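PDB 5B04: translation initiation factor eIF2B subunit beta from Schizosaccharomyces pombe, which acts as a component of the eIF2B complex, which catalyses exchange of GDP for GTP on the gamma subunit of eIF2 during translation initiation. Local coordinates for residues C[92-97]-C[391-396]; C[223-228]-C[256-261]; C[334-339]-C[355-360]. All coordinates share one frame; numbering follows the deposited sequence.

Interaction 1. Residues C[92-97]-C[391-396]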
loop_
_atom_site.group_PDB
_atom_site.type_symbol
_atom_site.label_atom_id
_atom_site.label_comp_id
_atom_site.label_asym_id
_atom_site.label_seq_id
_atom_site.Cartn_x
_atom_site.Cartn_y
_atom_site.Cartn_z
ATOM N N ILE C 92 -29.697 -35.251 -7.819
ATOM C CA ILE C 92 -30.780 -36.176 -7.654
ATOM C C ILE C 92 -31.974 -35.618 -6.904
ATOM O O ILE C 92 -33.083 -35.710 -7.386
ATOM C CB ILE C 92 -30.270 -37.388 -6.894
ATOM C CG1 ILE C 92 -29.120 -38.019 -7.655
ATOM C CG2 ILE C 92 -31.369 -38.399 -6.702
ATOM C CD1 ILE C 92 -28.299 -38.946 -6.807
ATOM N N ARG C 93 -31.748 -34.991 -5.761
ATOM C CA ARG C 93 -32.868 -34.622 -4.925
ATOM C C ARG C 93 -33.717 -33.621 -5.631
ATOM O O ARG C 93 -34.922 -33.750 -5.693
ATOM C CB ARG C 93 -32.387 -34.008 -3.628
ATOM C CG ARG C 93 -31.309 -34.795 -2.925
ATOM C CD ARG C 93 -31.563 -34.805 -1.433
ATOM N NE ARG C 93 -30.357 -34.986 -0.639
ATOM C CZ ARG C 93 -29.199 -34.395 -0.889
ATOM N NH1 ARG C 93 -29.076 -33.591 -1.926
ATOM N NH2 ARG C 93 -28.155 -34.611 -0.104
ATOM N N GLU C 94 -33.077 -32.616 -6.189
ATOM C CA GLU C 94 -33.816 -31.560 -6.829
ATOM C C GLU C 94 -34.521 -32.078 -8.054
ATOM O O GLU C 94 -35.659 -31.733 -8.302
ATOM C CB GLU C 94 -32.918 -30.365 -7.135
ATOM C CG GLU C 94 -32.027 -29.949 -5.968
ATOM C CD GLU C 94 -32.628 -28.868 -5.079
ATOM O OE1 GLU C 94 -32.957 -27.776 -5.588
ATOM O OE2 GLU C 94 -32.755 -29.102 -3.860
ATOM N N GLU C 95 -33.842 -32.910 -8.823
ATOM C CA GLU C 95 -34.444 -33.411 -10.036
ATOM C C GLU C 95 -35.642 -34.238 -9.674
ATOM O O GLU C 95 -36.719 -34.060 -10.214
ATOM C CB GLU C 95 -33.425 -34.248 -10.797
ATOM C CG GLU C 95 -33.987 -35.295 -11.740
ATOM C CD GLU C 95 -35.242 -34.845 -12.432
ATOM O OE1 GLU C 95 -35.198 -33.832 -13.144
ATOM O OE2 GLU C 95 -36.277 -35.508 -12.265
ATOM N N TYR C 96 -35.465 -35.111 -8.709
ATOM C CA TYR C 96 -36.555 -35.953 -8.298
ATOM C C TYR C 96 -37.612 -35.044 -7.744
ATOM O O TYR C 96 -38.767 -35.169 -8.090
ATOM C CB TYR C 96 -36.078 -36.949 -7.262
ATOM C CG TYR C 96 -37.128 -37.473 -6.323
ATOM C CD1 TYR C 96 -37.514 -36.749 -5.218
ATOM C CD2 TYR C 96 -37.697 -38.721 -6.516
ATOM C CE1 TYR C 96 -38.457 -37.244 -4.343
ATOM C CE2 TYR C 96 -38.644 -39.216 -5.647
ATOM C CZ TYR C 96 -39.014 -38.475 -4.569
ATOM O OH TYR C 96 -39.948 -38.950 -3.699
ATOM N N GLN C 97 -37.214 -34.067 -6.944
ATOM C CA GLN C 97 -38.200 -33.227 -6.296
ATOM C C GLN C 97 -38.967 -32.542 -7.381
ATOM O O GLN C 97 -40.165 -32.382 -7.289
ATOM C CB GLN C 97 -37.572 -32.209 -5.344
ATOM C CG GLN C 97 -37.980 -32.410 -3.885
ATOM C CD GLN C 97 -37.500 -31.314 -2.942
ATOM O OE1 GLN C 97 -36.674 -30.484 -3.299
ATOM N NE2 GLN C 97 -38.014 -31.321 -1.726
ATOM N N THR C 391 -25.306 -24.245 -4.402
ATOM C CA THR C 391 -24.716 -25.371 -5.121
ATOM C C THR C 391 -24.757 -26.676 -4.327
ATOM O O THR C 391 -24.688 -27.760 -4.907
ATOM C CB THR C 391 -23.254 -25.077 -5.513
ATOM O OG1 THR C 391 -22.519 -24.667 -4.353
ATOM C CG2 THR C 391 -23.192 -23.973 -6.559
ATOM N N TYR C 392 -24.870 -26.573 -3.005
ATOM C CA TYR C 392 -24.908 -27.757 -2.151
ATOM C C TYR C 392 -26.149 -27.786 -1.264
ATOM O O TYR C 392 -26.643 -26.744 -0.836
ATOM C CB TYR C 392 -23.665 -27.826 -1.259
ATOM C CG TYR C 392 -22.346 -27.772 -1.995
ATOM C CD1 TYR C 392 -22.162 -28.452 -3.191
ATOM C CD2 TYR C 392 -21.281 -27.042 -1.485
ATOM C CE1 TYR C 392 -20.953 -28.402 -3.862
ATOM C CE2 TYR C 392 -20.071 -26.986 -2.147
ATOM C CZ TYR C 392 -19.911 -27.667 -3.334
ATOM O OH TYR C 392 -18.706 -27.611 -3.994
ATOM N N ASP C 393 -26.647 -28.989 -0.990
ATOM C CA ASP C 393 -27.647 -29.171 0.053
ATOM C C ASP C 393 -26.928 -29.209 1.396
ATOM O O ASP C 393 -25.866 -29.820 1.518
ATOM C CB ASP C 393 -28.460 -30.447 -0.172
ATOM C CG ASP C 393 -29.409 -30.335 -1.350
ATOM O OD1 ASP C 393 -29.967 -29.237 -1.563
ATOM O OD2 ASP C 393 -29.600 -31.343 -2.062
ATOM N N ALA C 394 -27.505 -28.551 2.397
ATOM C CA ALA C 394 -26.839 -28.358 3.684
ATOM C C ALA C 394 -26.529 -29.669 4.405
ATOM O O ALA C 394 -25.592 -29.739 5.200
ATOM C CB ALA C 394 -27.683 -27.461 4.575
ATOM N N SER C 395 -27.313 -30.704 4.124
ATOM C CA SER C 395 -27.151 -31.992 4.794
ATOM C C SER C 395 -25.848 -32.688 4.407
ATOM O O SER C 395 -25.336 -33.523 5.153
ATOM C CB SER C 395 -28.334 -32.907 4.475
ATOM O OG SER C 395 -28.327 -33.289 3.110
ATOM N N ASP C 396 -25.314 -32.334 3.243
ATOM C CA ASP C 396 -24.147 -33.019 2.695
ATOM C C ASP C 396 -22.828 -32.404 3.152
ATOM O O ASP C 396 -21.768 -32.737 2.621
ATOM C CB ASP C 396 -24.211 -33.018 1.166
ATOM C CG ASP C 396 -25.554 -33.483 0.639
ATOM O OD1 ASP C 396 -26.199 -34.319 1.307
ATOM O OD2 ASP C 396 -25.965 -33.010 -0.441
#

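Interaction 2. Residues C[223-228]-C[256-261]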
loop_
_atom_site.group_PDB
_atom_site.type_symbol
_atom_site.label_atom_id
_atom_site.label_comp_id
_atom_site.label_asym_id
_atom_site.label_seq_id
_atom_site.Cartn_x
_atom_site.Cartn_y
_atom_site.Cartn_z
ATOM N N PHE C 223 -5.402 -16.889 -17.149
ATOM C CA PHE C 223 -5.826 -15.536 -16.807
ATOM C C PHE C 223 -4.833 -14.500 -17.328
ATOM O O PHE C 223 -5.218 -13.505 -17.938
ATOM C CB PHE C 223 -5.982 -15.418 -15.288
ATOM C CG PHE C 223 -6.735 -14.201 -14.832
ATOM C CD1 PHE C 223 -8.120 -14.185 -14.833
ATOM C CD2 PHE C 223 -6.057 -13.086 -14.366
ATOM C CE1 PHE C 223 -8.815 -13.072 -14.397
ATOM C CE2 PHE C 223 -6.747 -11.970 -13.930
ATOM C CZ PHE C 223 -8.127 -11.965 -13.942
ATOM N N LEU C 224 -3.549 -14.755 -17.095
ATOM C CA LEU C 224 -2.492 -13.837 -17.505
ATOM C C LEU C 224 -2.331 -13.775 -19.020
ATOM O O LEU C 224 -2.252 -12.692 -19.600
ATOM C CB LEU C 224 -1.161 -14.240 -16.864
ATOM C CG LEU C 224 -1.075 -14.172 -15.337
ATOM C CD1 LEU C 224 0.259 -14.719 -14.854
ATOM C CD2 LEU C 224 -1.279 -12.748 -14.850
ATOM N N ARG C 225 -2.285 -14.941 -19.657
ATOM C CA ARG C 225 -2.020 -15.021 -21.091
ATOM C C ARG C 225 -3.173 -14.483 -21.933
ATOM O O ARG C 225 -2.966 -14.046 -23.065
ATOM C CB ARG C 225 -1.710 -16.465 -21.489
ATOM C CG ARG C 225 -0.464 -17.027 -20.822
ATOM C CD ARG C 225 -0.293 -18.511 -21.102
ATOM N NE ARG C 225 0.064 -18.773 -22.492
ATOM C CZ ARG C 225 0.321 -19.982 -22.980
ATOM N NH1 ARG C 225 0.258 -21.044 -22.187
ATOM N NH2 ARG C 225 0.640 -20.130 -24.257
ATOM N N PHE C 226 -4.384 -14.510 -21.386
ATOM C CA PHE C 226 -5.543 -14.000 -22.111
ATOM C C PHE C 226 -5.491 -12.481 -22.205
ATOM O O PHE C 226 -5.892 -11.899 -23.212
ATOM C CB PHE C 226 -6.847 -14.444 -21.444
ATOM C CG PHE C 226 -8.082 -14.061 -22.216
ATOM C CD1 PHE C 226 -8.684 -12.828 -22.023
ATOM C CD2 PHE C 226 -8.633 -14.932 -23.140
ATOM C CE1 PHE C 226 -9.813 -12.474 -22.734
ATOM C CE2 PHE C 226 -9.765 -14.583 -23.853
ATOM C CZ PHE C 226 -10.356 -13.352 -23.649
ATOM N N ALA C 227 -5.002 -11.842 -21.148
ATOM C CA ALA C 227 -4.837 -10.395 -21.146
ATOM C C ALA C 227 -3.558 -10.010 -21.879
ATOM O O ALA C 227 -3.397 -8.870 -22.313
ATOM C CB ALA C 227 -4.816 -9.861 -19.721
ATOM N N ALA C 228 -2.659 -10.978 -22.023
ATOM C CA ALA C 228 -1.335 -10.736 -22.587
ATOM C C ALA C 228 -1.354 -10.541 -24.100
ATOM O O ALA C 228 -0.445 -9.927 -24.659
ATOM C CB ALA C 228 -0.405 -11.878 -22.229
ATOM N N ALA C 256 6.766 -15.733 -20.390
ATOM C CA ALA C 256 7.734 -14.949 -21.144
ATOM C C ALA C 256 7.508 -15.119 -22.641
ATOM O O ALA C 256 7.588 -14.157 -23.405
ATOM C CB ALA C 256 9.150 -15.354 -20.770
ATOM N N GLN C 257 7.217 -16.350 -23.052
ATOM C CA GLN C 257 6.958 -16.656 -24.454
ATOM C C GLN C 257 5.644 -16.042 -24.926
ATOM O O GLN C 257 5.408 -15.905 -26.127
ATOM C CB GLN C 257 6.937 -18.172 -24.674
ATOM C CG GLN C 257 8.281 -18.852 -24.464
ATOM C CD GLN C 257 8.173 -20.366 -24.447
ATOM O OE1 GLN C 257 9.166 -21.068 -24.254
ATOM N NE2 GLN C 257 6.962 -20.876 -24.645
ATOM N N ALA C 258 4.790 -15.674 -23.976
ATOM C CA ALA C 258 3.500 -15.073 -24.296
ATOM C C ALA C 258 3.621 -13.561 -24.446
ATOM O O ALA C 258 2.643 -12.878 -24.751
ATOM C CB ALA C 258 2.476 -15.419 -23.226
ATOM N N GLY C 259 4.824 -13.042 -24.230
ATOM C CA GLY C 259 5.067 -11.617 -24.344
ATOM C C GLY C 259 4.806 -10.874 -23.049
ATOM O O GLY C 259 4.380 -9.719 -23.060
ATOM N N ILE C 260 5.056 -11.542 -21.927
ATOM C CA ILE C 260 4.922 -10.916 -20.618
ATOM C C ILE C 260 6.288 -10.750 -19.967
ATOM O O ILE C 260 7.065 -11.701 -19.894
ATOM C CB ILE C 260 4.020 -11.735 -19.676
ATOM C CG1 ILE C 260 2.652 -11.977 -20.310
ATOM C CG2 ILE C 260 3.870 -11.033 -18.335
ATOM C CD1 ILE C 260 1.714 -12.780 -19.431
ATOM N N ASP C 261 6.577 -9.540 -19.498
ATOM C CA ASP C 261 7.822 -9.276 -18.788
ATOM C C ASP C 261 7.857 -10.098 -17.503
ATOM O O ASP C 261 7.336 -9.680 -16.469
ATOM C CB ASP C 261 7.963 -7.783 -18.484
ATOM C CG ASP C 261 9.374 -7.397 -18.083
ATOM O OD1 ASP C 261 9.939 -8.034 -17.169
ATOM O OD2 ASP C 261 9.923 -6.450 -18.686
#

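Interaction 3. Residues C[334-339]-C[355-360]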
loop_
_atom_site.group_PDB
_atom_site.type_symbol
_atom_site.label_atom_id
_atom_site.label_comp_id
_atom_site.label_asym_id
_atom_site.label_seq_id
_atom_site.Cartn_x
_atom_site.Cartn_y
_atom_site.Cartn_z
ATOM N N ILE C 334 -3.224 -29.139 6.797
ATOM C CA ILE C 334 -1.889 -29.083 6.215
ATOM C C ILE C 334 -1.288 -30.484 6.120
ATOM O O ILE C 334 -1.193 -31.201 7.116
ATOM C CB ILE C 334 -0.940 -28.173 7.029
ATOM C CG1 ILE C 334 -1.201 -26.697 6.716
ATOM C CG2 ILE C 334 0.514 -28.498 6.721
ATOM C CD1 ILE C 334 -2.407 -26.108 7.413
ATOM N N GLN C 335 -0.898 -30.872 4.911
ATOM C CA GLN C 335 -0.240 -32.152 4.697
ATOM C C GLN C 335 1.268 -31.963 4.618
ATOM O O GLN C 335 1.747 -30.906 4.205
ATOM C CB GLN C 335 -0.757 -32.822 3.423
ATOM C CG GLN C 335 -2.235 -33.164 3.457
ATOM C CD GLN C 335 -2.595 -34.057 4.626
ATOM O OE1 GLN C 335 -3.524 -33.768 5.380
ATOM N NE2 GLN C 335 -1.860 -35.152 4.783
ATOM N N LEU C 336 2.013 -32.985 5.020
ATOM C CA LEU C 336 3.468 -32.934 4.961
ATOM C C LEU C 336 4.009 -34.000 4.019
ATOM O O LEU C 336 3.713 -35.184 4.173
ATOM C CB LEU C 336 4.080 -33.106 6.354
ATOM C CG LEU C 336 4.158 -31.883 7.275
ATOM C CD1 LEU C 336 2.782 -31.441 7.750
ATOM C CD2 LEU C 336 5.072 -32.163 8.460
ATOM N N SER C 337 4.797 -33.573 3.039
ATOM C CA SER C 337 5.449 -34.505 2.130
ATOM C C SER C 337 6.768 -34.976 2.731
ATOM O O SER C 337 7.002 -34.825 3.930
ATOM C CB SER C 337 5.686 -33.860 0.764
ATOM O OG SER C 337 6.315 -34.768 -0.125
ATOM N N SER C 338 7.629 -35.535 1.890
ATOM C CA SER C 338 8.906 -36.067 2.348
ATOM C C SER C 338 9.913 -34.963 2.655
ATOM O O SER C 338 9.911 -33.918 2.006
ATOM C CB SER C 338 9.484 -37.021 1.300
ATOM O OG SER C 338 10.710 -37.582 1.739
ATOM N N PRO C 339 10.779 -35.196 3.656
ATOM C CA PRO C 339 11.922 -34.324 3.943
ATOM C C PRO C 339 12.862 -34.237 2.746
ATOM O O PRO C 339 13.662 -33.307 2.642
ATOM C CB PRO C 339 12.607 -35.021 5.123
ATOM C CG PRO C 339 11.528 -35.807 5.772
ATOM C CD PRO C 339 10.655 -36.275 4.650
ATOM N N GLU C 355 15.041 -32.342 12.996
ATOM C CA GLU C 355 13.684 -32.563 12.520
ATOM C C GLU C 355 13.459 -31.785 11.229
ATOM O O GLU C 355 13.497 -30.555 11.228
ATOM C CB GLU C 355 12.672 -32.142 13.587
ATOM C CG GLU C 355 11.217 -32.268 13.174
ATOM C CD GLU C 355 10.267 -31.987 14.324
ATOM O OE1 GLU C 355 9.949 -32.932 15.074
ATOM O OE2 GLU C 355 9.844 -30.822 14.480
ATOM N N ILE C 356 13.241 -32.498 10.130
ATOM C CA ILE C 356 13.036 -31.845 8.841
ATOM C C ILE C 356 11.574 -31.940 8.419
ATOM O O ILE C 356 11.014 -33.031 8.325
ATOM C CB ILE C 356 13.928 -32.447 7.736
ATOM C CG1 ILE C 356 15.407 -32.146 8.005
ATOM C CG2 ILE C 356 13.547 -31.874 6.385
ATOM C CD1 ILE C 356 16.102 -33.145 8.909
ATOM N N LEU C 357 10.962 -30.786 8.166
ATOM C CA LEU C 357 9.533 -30.720 7.892
ATOM C C LEU C 357 9.230 -30.054 6.553
ATOM O O LEU C 357 9.621 -28.913 6.315
ATOM C CB LEU C 357 8.821 -29.967 9.016
ATOM C CG LEU C 357 9.085 -30.495 10.428
ATOM C CD1 LEU C 357 8.468 -29.578 11.472
ATOM C CD2 LEU C 357 8.554 -31.913 10.571
ATOM N N ASN C 358 8.523 -30.774 5.688
ATOM C CA ASN C 358 8.137 -30.245 4.384
ATOM C C ASN C 358 6.629 -30.287 4.164
ATOM O O ASN C 358 6.106 -31.242 3.591
ATOM C CB ASN C 358 8.841 -31.017 3.266
ATOM C CG ASN C 358 8.415 -30.559 1.882
ATOM O OD1 ASN C 358 8.111 -29.384 1.669
ATOM N ND2 ASN C 358 8.379 -31.490 0.937
ATOM N N PRO C 359 5.919 -29.252 4.632
ATOM C CA PRO C 359 4.493 -29.132 4.313
ATOM C C PRO C 359 4.306 -28.598 2.899
ATOM O O PRO C 359 5.055 -27.710 2.490
ATOM C CB PRO C 359 3.985 -28.137 5.357
ATOM C CG PRO C 359 5.172 -27.289 5.662
ATOM C CD PRO C 359 6.377 -28.187 5.542
ATOM N N TYR C 360 3.342 -29.130 2.154
ATOM C CA TYR C 360 3.109 -28.635 0.802
ATOM C C TYR C 360 1.774 -27.906 0.687
ATOM O O TYR C 360 1.339 -27.562 -0.412
ATOM C CB TYR C 360 3.198 -29.773 -0.227
ATOM C CG TYR C 360 2.238 -30.929 -0.043
ATOM C CD1 TYR C 360 0.972 -30.905 -0.616
ATOM C CD2 TYR C 360 2.613 -32.063 0.667
ATOM C CE1 TYR C 360 0.099 -31.966 -0.466
ATOM C CE2 TYR C 360 1.746 -33.131 0.821
ATOM C CZ TYR C 360 0.491 -33.077 0.252
ATOM O OH TYR C 360 -0.377 -34.135 0.404
#

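Interaction 1. Residues C[92-97]-C[391-396]
Arg93 NH2 is gripped by the carboxylate of Asp396, donating a hydrogen bond of 2.7 Å to Asp396 OD2 and pairing in a salt bridge with OD1 of the same group. With Asp393 added, this makes a salt-bridge network that fastens the C-terminal tail, just beyond helix 384-391, to helix 79-102. The bond to OD2 is nearly straight (165° at the hydrogen) and uses the syn lone pair. Guanidinium and carboxylate lie almost in one plane, 11° apart, so a single nitrogen faces both oxygens edge-on.

Asp393 comes in differently. Its OD2 pairs with Arg93 NH1 in a salt bridge, but the two atoms sit too close in the model, so the details of this half are doubtful. Arg93 reaches both acids because its CG stands anti to the carbonyl carbon and its chain then bends at CB-CG (chi2 -139°), bringing the guanidinium across to the tail. Beside it, Glu94 OE2 lies 3.6 Å from Asp393 OD1, a pair of like charges probably eased by the nearby arginines; Arg90 makes long, weak ion pairs with both acids.

An alanine in place of Asp396 would probably leave Arg93 NH2 without its in-plane acceptor and the arginine freer to turn. Within the tail, Ser395 OG donates to Asp396 OD1 at 3.0 Å, approaching from above the carboxylate plane.

Interaction 2. Residues C[223-228]-C[256-261]
The Arg225 guanidinium is the flat group of this contact, and the methyl of Ala258 comes to it at a slant: Ala258 CB lies 4.2 Å from Arg225 NE. The same methyl also touches the aliphatic part of the arginine, with Ala258 CB 4.1 Å from Arg225 CG. A bend at chi3 (70°) turns the end of the arginine chain, and its NH1 forms a salt bridge back to Glu221, one turn earlier on the same helix.

The segments are the ends of two successive helices, 218-228 and 245-257, in the Rossmann-like part of the chain, where parallel strands 210-214, 234-238 and 261-265 follow one another through beta-alpha-beta crossovers. Helix 245-257 finishes in a Schellman motif. Gly259 takes a positive phi of 88°, where any side chain would collide with the carbonyl O of Ala258, so the backbone itself asks for glycine, and its N bonds to Ala256 O at 3.1 Å. This turn sends the chain into strand 261-265 and brings Ile260 round to face the neighbouring helix.

Ile260 reaches across with its longer branch, fully extended at chi2. Ala228 CB meets Ile260 CG1 at 3.6 Å, while Ile260 CD1 lies 4.1 Å from Leu224 CB and close to the Leu224 carbonyl oxygen. Leu224 and Ile260 both rest on Val235 of strand 234-238, next to the outermost strand 261-265, and on Leu255. Ala256 of the same helix as Leu255 packs on Leu425 of the delta subunit.

No hydrogen bond joins the two segments. They are held by hydrocarbon contact, and the small side chains of Ala228 and Ala258 probably allow the backbones to come close, with Arg225 CA and Ala258 CA 6.4 Å apart.

Interaction 3. Residues C[334-339]-C[355-360]
Tyr360 and Gln335 run alongside each other in the same direction, the phenol end beside the glutamine stem, with Tyr360 OH 3.3 Å from Gln335 CB. The ring turns an edge to Ser337 N. It sits there because chi1 (59°) tucks CG between the backbone N and carbonyl carbon, bringing the ring back beside 334-339; its hydroxyl bonds to that of Tyr293 of the epsilon subunit.

Here the short, weakly bonded strand 336-337, outermost of its sheet within this chain, pairs antiparallel with strand 354-364. Tyr360 N donates to Gln335 O at 3.1 Å, and a bent bond joins Ser337 N to Asn358 O. On the face of Leu336 and Pro359, Leu336 CG packs against Pro359 CB at 4.2 Å; Ile334 CG2 also touches the proline, and Leu336 CD2 meets Leu357 CD2. On the other, Asn358, its CG anti to the backbone N (chi1 177°), sends ND2 to Ser338 O at 3.1 Å; ND2 also binds Asn243 OD1.

Farther along, Pro339 CB touches Ile356 CG2. Glu355 and Ile356 continue the sheet into the delta subunit. The apolar side chains thus pack against delta, Leu336 against epsilon as well, while polar groups find partners within the chain and in epsilon.

Interaction 1 ties helix 79-102, in the N-terminal part of the chain, to the C-terminal tail, so interactions 2 and 3 both fall inside the loop it closes and follow one another in series. It joins that helix to the loop that follows helix 384-391, on the opposite side of the chain's centre from the other two, with centres 41 Å from interaction 2 and 38 Å from interaction 3. Interaction 2 belongs to the helices beside the edge of the seven-stranded mixed sheet; interaction 3, 33 Å away centre to centre, belongs to the separate antiparallel sheet. None touches another. Interaction 1 is internal to the beta subunit, whereas delta reaches interactions 2 and 3, and epsilon also meets interaction 3.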